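Local coordinates for sensor protein (Vibrio cholerae, PDB 3BY9) that binds C4-dicarboxylates such as succinate through the sensor domain described here, as part of the membrane histidine kinase DctB, which probably phosphorylates itself in two-component signalling, at residues 7-12 and 237-242; 14-19 and 252-257. All blocks are in the same frame, centred on the assembly; numbering follows the deposited sequence.

Contact 1 of 2, residues 7-12 and 237-242; sequences ALLNEH and DYIVSS. With CA (calcium ion), chain D.
Ile-239 of the strand meets Leu-8 and Leu-9 of the helix with two different branches. Its CB points at the helix and its forked shape does the rest: Ile-239 CG2, anti to the backbone N, reaches Leu-9 CD2 at 3.7 Å, the two side chains crossing at about a right angle. The longer arm runs through CG1 to Ile-239 CD1, which touches Leu-8 CD2 at 3.7 Å. A beta-branched isoleucine thus serves two consecutive leucines. His-12 NE2 gives a weak but nearly straight hydrogen bond (169°) to Ile-239 O, 3.4 Å away at the edge of the ring, while Leu-8 CG lies above one face of the imidazole, toward its rim. Serine suits position 241 because its hydroxyl gives a polar partner to a water, 2.7 Å from Ser-241 OG, that donates to Leu-9 O. Just before the strand, Asp-237 binds calcium through OD1 at 2.5 Å, with Lys-258 O and four waters completing the shell. Helix 5-27 lies across one face of the four-stranded antiparallel sheet, where strand 238-245 runs between 250-257 and 223-226; Leu-8 and His-12 also touch the former, Leu-9 the latter.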
ATOM      1  N   ALA A   7      -1.956 -32.067  -2.309  1.00 15.17           N
ATOM      2  CA  ALA A   7      -1.381 -31.596  -3.555  1.00 13.72           C
ATOM      3  C   ALA A   7      -1.792 -30.129  -3.805  1.00 14.94           C
ATOM      4  O   ALA A   7      -0.999 -29.338  -4.301  1.00 14.54           O
ATOM      5  CB  ALA A   7      -1.836 -32.488  -4.719  1.00 13.84           C
ATOM      6  N   LEU A   8      -3.011 -29.781  -3.430  1.00 14.70           N
ATOM      7  CA  LEU A   8      -3.467 -28.408  -3.605  1.00 12.71           C
ATOM      8  C   LEU A   8      -2.659 -27.507  -2.646  1.00 12.63           C
ATOM      9  O   LEU A   8      -2.206 -26.432  -3.026  1.00 12.01           O
ATOM     10  CB  LEU A   8      -4.948 -28.319  -3.292  1.00 13.68           C
ATOM     11  CG  LEU A   8      -5.559 -26.895  -3.312  1.00 17.10           C
ATOM     12  CD1 LEU A   8      -5.296 -26.238  -4.691  1.00 16.61           C
ATOM     13  CD2 LEU A   8      -7.059 -26.984  -3.066  1.00 22.64           C
ATOM     14  N   LEU A   9      -2.467 -27.949  -1.396  1.00 10.69           N
ATOM     15  CA  LEU A   9      -1.685 -27.104  -0.481  1.00  9.14           C
ATOM     16  C   LEU A   9      -0.267 -26.938  -1.007  1.00 13.39           C
ATOM     17  O   LEU A   9       0.366 -25.891  -0.817  1.00 13.72           O
ATOM     18  CB  LEU A   9      -1.603 -27.768   0.914  1.00 12.00           C
ATOM     19  CG  LEU A   9      -2.936 -27.818   1.650  1.00 12.21           C
ATOM     20  CD1 LEU A   9      -2.690 -28.565   2.998  1.00 13.76           C
ATOM     21  CD2 LEU A   9      -3.432 -26.364   1.929  1.00 12.48           C
ATOM     22  N   ASN A  10       0.262 -27.981  -1.649  1.00 10.28           N
ATOM     23  CA  ASN A  10       1.628 -27.890  -2.178  1.00 12.98           C
ATOM     24  C   ASN A  10       1.672 -26.873  -3.296  1.00 12.70           C
ATOM     25  O   ASN A  10       2.633 -26.085  -3.387  1.00 14.69           O
ATOM     26  CB  ASN A  10       2.092 -29.264  -2.684  1.00 13.33           C
ATOM     27  CG  ASN A  10       2.317 -30.258  -1.536  1.00 15.38           C
ATOM     28  OD1 ASN A  10       2.360 -29.880  -0.354  1.00 13.81           O
ATOM     29  ND2 ASN A  10       2.469 -31.525  -1.880  1.00 15.07           N
ATOM     30  N   GLU A  11       0.668 -26.895  -4.165  1.00 13.00           N
ATOM     31  CA  GLU A  11       0.593 -25.943  -5.286  1.00 11.84           C
ATOM     32  C   GLU A  11       0.418 -24.530  -4.739  1.00 13.68           C
ATOM     33  O   GLU A  11       0.988 -23.576  -5.261  1.00 14.35           O
ATOM     34  CB  GLU A  11      -0.587 -26.291  -6.206  1.00 16.09           C
ATOM     35  CG  GLU A  11      -0.826 -25.276  -7.354  1.00 16.27           C
ATOM     36  CD  GLU A  11       0.410 -25.000  -8.249  1.00 25.72           C
ATOM     37  OE1 GLU A  11       1.414 -25.753  -8.257  1.00 26.33           O
ATOM     38  OE2 GLU A  11       0.367 -23.994  -8.987  1.00 32.25           O
ATOM     39  N   HIS A  12      -0.355 -24.395  -3.672  1.00 10.55           N
ATOM     40  CA  HIS A  12      -0.524 -23.073  -3.068  1.00 10.10           C
ATOM     41  C   HIS A  12       0.846 -22.520  -2.679  1.00 13.00           C
ATOM     42  O   HIS A  12       1.108 -21.319  -2.821  1.00 11.20           O
ATOM     43  CB  HIS A  12      -1.323 -23.176  -1.786  1.00 11.35           C
ATOM     44  CG  HIS A  12      -2.807 -23.076  -1.932  1.00 11.19           C
ATOM     45  ND1 HIS A  12      -3.491 -23.026  -3.143  1.00 14.16           N
ATOM     46  CD2 HIS A  12      -3.749 -22.992  -0.965  1.00  6.76           C
ATOM     47  CE1 HIS A  12      -4.787 -22.912  -2.890  1.00  7.27           C
ATOM     48  NE2 HIS A  12      -4.964 -22.883  -1.585  1.00 15.95           N
ATOM     49  N   ASP A 237     -17.112 -21.893   0.815  1.00 19.78           N
ATOM     50  CA  ASP A 237     -15.939 -22.151   1.638  1.00 17.34           C
ATOM     51  C   ASP A 237     -14.710 -22.364   0.792  1.00 16.08           C
ATOM     52  O   ASP A 237     -14.781 -22.754  -0.383  1.00 14.24           O
ATOM     53  CB  ASP A 237     -16.160 -23.305   2.596  1.00 17.14           C
ATOM     54  CG  ASP A 237     -16.643 -24.564   1.911  1.00 25.67           C
ATOM     55  OD1 ASP A 237     -17.078 -24.499   0.731  1.00 21.05           O
ATOM     56  OD2 ASP A 237     -16.587 -25.614   2.573  1.00 29.23           O
ATOM     57  N   TYR A 238     -13.568 -22.096   1.402  1.00 13.98           N
ATOM     58  CA  TYR A 238     -12.288 -22.148   0.697  1.00 12.72           C
ATOM     59  C   TYR A 238     -11.174 -22.791   1.449  1.00 11.18           C
ATOM     60  O   TYR A 238     -11.151 -22.721   2.669  1.00 13.31           O
ATOM     61  CB  TYR A 238     -11.788 -20.713   0.439  1.00 10.56           C
ATOM     62  CG  TYR A 238     -12.592 -19.991  -0.606  1.00 12.93           C
ATOM     63  CD1 TYR A 238     -12.164 -19.950  -1.915  1.00 12.13           C
ATOM     64  CD2 TYR A 238     -13.822 -19.422  -0.280  1.00 15.37           C
ATOM     65  CE1 TYR A 238     -12.920 -19.359  -2.916  1.00 16.46           C
ATOM     66  CE2 TYR A 238     -14.620 -18.831  -1.294  1.00 19.55           C
ATOM     67  CZ  TYR A 238     -14.147 -18.808  -2.597  1.00 21.35           C
ATOM     68  OH  TYR A 238     -14.913 -18.248  -3.596  1.00 23.30           O
ATOM     69  N   ILE A 239     -10.229 -23.355   0.703  1.00 11.66           N
ATOM     70  CA  ILE A 239      -8.986 -23.850   1.324  1.00 10.34           C
ATOM     71  C   ILE A 239      -8.031 -22.618   1.137  1.00 11.15           C
ATOM     72  O   ILE A 239      -7.870 -22.124   0.035  1.00 11.73           O
ATOM     73  CB  ILE A 239      -8.436 -25.075   0.593  1.00 11.43           C
ATOM     74  CG1 ILE A 239      -9.420 -26.244   0.827  1.00 16.64           C
ATOM     75  CG2 ILE A 239      -6.977 -25.452   1.140  1.00 12.23           C
ATOM     76  CD1 ILE A 239      -9.201 -27.413  -0.124  1.00 15.63           C
ATOM     77  N   VAL A 240      -7.378 -22.165   2.211  1.00  8.51           N
ATOM     78  CA  VAL A 240      -6.604 -20.909   2.127  1.00  9.46           C
ATOM     79  C   VAL A 240      -5.196 -21.060   2.652  1.00 11.39           C
ATOM     80  O   VAL A 240      -5.023 -21.594   3.758  1.00 11.71           O
ATOM     81  CB  VAL A 240      -7.287 -19.819   2.992  1.00 11.73           C
ATOM     82  CG1 VAL A 240      -6.603 -18.502   2.803  1.00 11.44           C
ATOM     83  CG2 VAL A 240      -8.767 -19.642   2.572  1.00  9.95           C
ATOM     84  N   SER A 241      -4.204 -20.681   1.848  1.00  8.30           N
ATOM     85  CA  SER A 241      -2.813 -20.723   2.320  1.00 10.34           C
ATOM     86  C   SER A 241      -2.335 -19.296   2.434  1.00 11.22           C
ATOM     87  O   SER A 241      -2.623 -18.461   1.576  1.00 10.66           O
ATOM     88  CB  SER A 241      -1.932 -21.519   1.368  1.00  9.96           C
ATOM     89  OG  SER A 241      -2.402 -22.877   1.404  1.00 12.26           O
ATOM     90  N   SER A 242      -1.544 -19.009   3.477  1.00  9.17           N
ATOM     91  CA  SER A 242      -1.164 -17.608   3.705  1.00 10.85           C
ATOM     92  C   SER A 242       0.309 -17.474   3.941  1.00 11.77           C
ATOM     93  O   SER A 242       0.951 -18.381   4.494  1.00 13.03           O
ATOM     94  CB  SER A 242      -1.909 -17.044   4.935  1.00 10.84           C
ATOM     95  OG  SER A 242      -3.325 -17.129   4.715  1.00 12.73           O
TER
HETATM   96 CA    CA D   2     -17.820 -25.884  -1.152  1.00 21.77          CA
HETATM   97  O   HOH W   1      -0.067 -24.310   1.329  1.00 11.70           O
HETATM   98  O   HOH W   2     -17.627 -27.426   0.723  1.00 24.72           O
HETATM   99  O   HOH W   3     -17.004 -23.530  -2.084  1.00 22.72           O
HETATM  100  O   HOH W   4     -18.646 -25.334  -3.498  1.00 29.93           O
HETATM  101  O   HOH W   5     -20.024 -25.322  -0.403  1.00 25.45           O

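Contact 2 of 2, residues 14-19 and 252-257; sequences SQLDRF and IRVLSP
Gln-15, the first residue of 14-19 to touch the strand, lays its amide end against one methyl of Val-254. The chain is extended beyond CG, which carries the amide to the sheet, and both OE1 and NE2 of Gln-15 come to 3.9 Å from Val-254 CG2, the side chains crossing at about a right angle. This is van der Waals contact; the polar need of OE1 is met by a hydrogen bond with the hydroxyl of Ser-164. Glutamine suits this buried place because its long chain brings a flat amide to the valine methyl while OE1 keeps that polar partner.

Leu-16 follows and covers more of the strand. With CG anti to the carbonyl carbon (chi1 -69°), its branched end swings to the sheet although its CB does not aim there. Leu-16 CG rests 3.9 Å from Val-254 CG1, and its CD2 lies 4.0 Å from Ile-252 CG2, so one leucine touches two beta-branched residues two places apart, whose side chains emerge on the same side of the strand.

One turn on from Gln-15, Phe-19 ends the walk. Its CG stands anti to the backbone N (chi1 -162°), and the ring presents its edge to Ile-252, Phe-19 CD2 meeting Ile-252 CG2 at 3.8 Å with the methyl near the ring plane. A large, flat, apolar ring suits the place: besides offering its edge to the isoleucine, it meets Trp-159 edge-to-face and also touches Phe-166.

No hydrogen bond passes between the helix and strand segments. Their buried contact therefore relies on close fit and exclusion of water, with shape rather than directional bonding setting how the side chains interlock.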
ATOM      1  N   SER A  14       3.672 -23.008  -4.038  0.50 11.41           N
ATOM      2  CA  SER A  14       4.376 -22.545  -5.222  0.50 11.95           C
ATOM      3  C   SER A  14       3.767 -21.245  -5.747  0.50 13.26           C
ATOM      4  O   SER A  14       4.482 -20.352  -6.235  0.50 14.27           O
ATOM      5  CB  SER A  14       4.341 -23.626  -6.293  0.50 13.74           C
ATOM      6  OG  SER A  14       5.198 -24.695  -5.920  0.50 11.62           O
ATOM      7  N   GLN A  15       2.443 -21.139  -5.684  1.00 11.90           N
ATOM      8  CA  GLN A  15       1.797 -19.902  -6.123  1.00 12.18           C
ATOM      9  C   GLN A  15       2.232 -18.756  -5.246  1.00 13.67           C
ATOM     10  O   GLN A  15       2.496 -17.660  -5.757  1.00 13.17           O
ATOM     11  CB  GLN A  15       0.286 -20.008  -6.043  1.00 12.09           C
ATOM     12  CG  GLN A  15      -0.288 -21.017  -7.038  1.00 12.48           C
ATOM     13  CD  GLN A  15      -1.795 -21.061  -6.895  1.00 14.68           C
ATOM     14  OE1 GLN A  15      -2.521 -20.194  -7.415  1.00 17.61           O
ATOM     15  NE2 GLN A  15      -2.270 -22.028  -6.159  1.00 12.30           N
ATOM     16  N   LEU A  16       2.290 -18.997  -3.929  1.00 11.04           N
ATOM     17  CA  LEU A  16       2.693 -17.923  -3.015  1.00 10.60           C
ATOM     18  C   LEU A  16       4.161 -17.541  -3.274  1.00 13.96           C
ATOM     19  O   LEU A  16       4.547 -16.354  -3.193  1.00 13.41           O
ATOM     20  CB  LEU A  16       2.505 -18.356  -1.525  1.00  9.45           C
ATOM     21  CG  LEU A  16       1.027 -18.518  -1.089  1.00 11.13           C
ATOM     22  CD1 LEU A  16       0.844 -19.199   0.271  1.00  9.91           C
ATOM     23  CD2 LEU A  16       0.410 -17.091  -1.065  1.00 12.86           C
ATOM     24  N   ASP A  17       4.999 -18.531  -3.561  1.00 12.90           N
ATOM     25  CA  ASP A  17       6.416 -18.224  -3.845  1.00 15.98           C
ATOM     26  C   ASP A  17       6.511 -17.318  -5.089  1.00 15.95           C
ATOM     27  O   ASP A  17       7.202 -16.289  -5.075  1.00 15.47           O
ATOM     28  CB  ASP A  17       7.213 -19.505  -4.151  1.00 15.25           C
ATOM     29  CG  ASP A  17       7.541 -20.333  -2.931  1.00 22.42           C
ATOM     30  OD1 ASP A  17       7.342 -19.883  -1.779  1.00 16.94           O
ATOM     31  OD2 ASP A  17       8.039 -21.479  -3.163  1.00 18.60           O
ATOM     32  N   ARG A  18       5.800 -17.698  -6.151  1.00 12.23           N
ATOM     33  CA  ARG A  18       5.844 -16.932  -7.402  1.00 14.46           C
ATOM     34  C   ARG A  18       5.247 -15.519  -7.240  1.00 13.25           C
ATOM     35  O   ARG A  18       5.812 -14.525  -7.726  1.00 12.80           O
ATOM     36  CB  ARG A  18       5.075 -17.658  -8.511  1.00 14.97           C
ATOM     37  CG  ARG A  18       5.729 -18.926  -9.050  1.00 25.08           C
ATOM     38  CD  ARG A  18       5.029 -19.417 -10.344  1.00 27.53           C
ATOM     39  NE  ARG A  18       3.650 -19.868 -10.151  1.00 32.39           N
ATOM     40  CZ  ARG A  18       3.321 -21.104  -9.783  1.00 35.30           C
ATOM     41  NH1 ARG A  18       4.269 -22.003  -9.575  1.00 36.86           N
ATOM     42  NH2 ARG A  18       2.050 -21.451  -9.623  1.00 34.23           N
ATOM     43  N   PHE A  19       4.122 -15.415  -6.555  1.00 11.15           N
ATOM     44  CA  PHE A  19       3.523 -14.097  -6.392  1.00  9.53           C
ATOM     45  C   PHE A  19       4.320 -13.212  -5.449  1.00 15.16           C
ATOM     46  O   PHE A  19       4.442 -12.009  -5.682  1.00 12.93           O
ATOM     47  CB  PHE A  19       2.057 -14.234  -5.926  1.00 10.73           C
ATOM     48  CG  PHE A  19       1.243 -12.982  -6.150  1.00 11.78           C
ATOM     49  CD1 PHE A  19       1.218 -12.364  -7.401  1.00 11.57           C
ATOM     50  CD2 PHE A  19       0.481 -12.443  -5.122  1.00 14.12           C
ATOM     51  CE1 PHE A  19       0.426 -11.201  -7.611  1.00 17.30           C
ATOM     52  CE2 PHE A  19      -0.303 -11.294  -5.324  1.00 16.70           C
ATOM     53  CZ  PHE A  19      -0.323 -10.683  -6.566  1.00 15.47           C
ATOM     54  N   ILE A 252      -0.164 -12.206   2.269  0.50  9.50           N
ATOM     55  CA  ILE A 252      -0.698 -12.628   0.961  0.50 10.08           C
ATOM     56  C   ILE A 252      -1.418 -13.958   1.187  0.50 10.86           C
ATOM     57  O   ILE A 252      -0.904 -14.838   1.878  0.50 11.03           O
ATOM     58  CB  ILE A 252       0.431 -12.860  -0.049  0.50 10.91           C
ATOM     59  CG1 ILE A 252       1.350 -11.633  -0.093  0.50 11.42           C
ATOM     60  CG2 ILE A 252      -0.147 -13.174  -1.421  0.50  9.82           C
ATOM     61  CD1 ILE A 252       2.611 -11.899  -0.860  0.50 25.31           C
ATOM     62  N   ARG A 253      -2.605 -14.120   0.596  1.00 10.12           N
ATOM     63  CA  ARG A 253      -3.343 -15.360   0.792  1.00  8.34           C
ATOM     64  C   ARG A 253      -3.899 -15.851  -0.500  1.00 12.05           C
ATOM     65  O   ARG A 253      -4.404 -15.039  -1.290  1.00 10.21           O
ATOM     66  CB  ARG A 253      -4.517 -15.076   1.749  1.00  8.97           C
ATOM     67  CG  ARG A 253      -4.028 -14.342   3.042  1.00  9.99           C
ATOM     68  CD  ARG A 253      -5.201 -14.176   4.018  1.00 10.87           C
ATOM     69  NE  ARG A 253      -4.923 -13.434   5.266  1.00 12.17           N
ATOM     70  CZ  ARG A 253      -4.708 -14.046   6.430  1.00 13.51           C
ATOM     71  NH1 ARG A 253      -4.670 -15.382   6.488  1.00 13.89           N
ATOM     72  NH2 ARG A 253      -4.689 -13.341   7.549  1.00 13.69           N
ATOM     73  N   VAL A 254      -3.793 -17.158  -0.730  1.00  8.52           N
ATOM     74  CA  VAL A 254      -4.359 -17.735  -1.956  1.00 12.28           C
ATOM     75  C   VAL A 254      -5.560 -18.577  -1.506  1.00 11.62           C
ATOM     76  O   VAL A 254      -5.491 -19.339  -0.523  1.00 10.49           O
ATOM     77  CB  VAL A 254      -3.297 -18.565  -2.736  1.00 10.84           C
ATOM     78  CG1 VAL A 254      -2.618 -19.611  -1.858  1.00 13.33           C
ATOM     79  CG2 VAL A 254      -3.973 -19.301  -3.926  1.00  9.98           C
ATOM     80  N   LEU A 255      -6.687 -18.390  -2.207  1.00  8.53           N
ATOM     81  CA  LEU A 255      -7.949 -19.055  -1.851  1.00  8.18           C
ATOM     82  C   LEU A 255      -8.423 -19.932  -2.993  1.00 12.24           C
ATOM     83  O   LEU A 255      -8.476 -19.465  -4.130  1.00 11.53           O
ATOM     84  CB  LEU A 255      -9.054 -18.033  -1.634  1.00  9.64           C
ATOM     85  CG  LEU A 255      -9.103 -17.175  -0.382  1.00 12.25           C
ATOM     86  CD1 LEU A 255      -7.870 -16.296  -0.383  1.00 19.22           C
ATOM     87  CD2 LEU A 255     -10.341 -16.280  -0.394  1.00 15.83           C
ATOM     88  N   SER A 256      -8.715 -21.193  -2.689  1.00  9.29           N
ATOM     89  CA  SER A 256      -9.252 -22.158  -3.684  1.00 11.38           C
ATOM     90  C   SER A 256     -10.574 -22.677  -3.151  1.00 13.66           C
ATOM     91  O   SER A 256     -10.680 -23.087  -1.997  1.00 11.49           O
ATOM     92  CB  SER A 256      -8.290 -23.359  -3.865  1.00 10.71           C
ATOM     93  OG  SER A 256      -7.105 -23.006  -4.574  1.00 12.47           O
ATOM     94  N   PRO A 257     -11.638 -22.644  -3.973  1.00 13.16           N
ATOM     95  CA  PRO A 257     -12.942 -23.142  -3.505  1.00 15.89           C
ATOM     96  C   PRO A 257     -12.800 -24.572  -3.004  1.00 17.86           C
ATOM     97  O   PRO A 257     -12.162 -25.414  -3.650  1.00 18.65           O
ATOM     98  CB  PRO A 257     -13.805 -23.097  -4.781  1.00 20.43           C
ATOM     99  CG  PRO A 257     -13.240 -21.905  -5.526  1.00 23.78           C
ATOM    100  CD  PRO A 257     -11.724 -22.078  -5.343  1.00 18.04           C
TER

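Overall arrangement
Contacts 1 and 2 are successive parts of one helix-on-sheet interface, their centres about 7 Å apart. Helix 5-27 supplies 7-12 to the first and 14-19 to the second, while the other partners, strands 238-245 and 250-257, are consecutive in the chain and antiparallel neighbours in the sheet. Backbone bonds stitch the two contacts together: Ile-239 N lies 2.8 Å from Ser-256 O, and Ser-241 O 2.9 Å from Val-254 N. Contact 1 adjoins a calcium site, for Asp-237 and Lys-258 extend from the ends of these paired strands to bind the ion. Contact 2 lies away from the calcium sites and from the succinate-binding residues, among them Arg-104 and Lys-149.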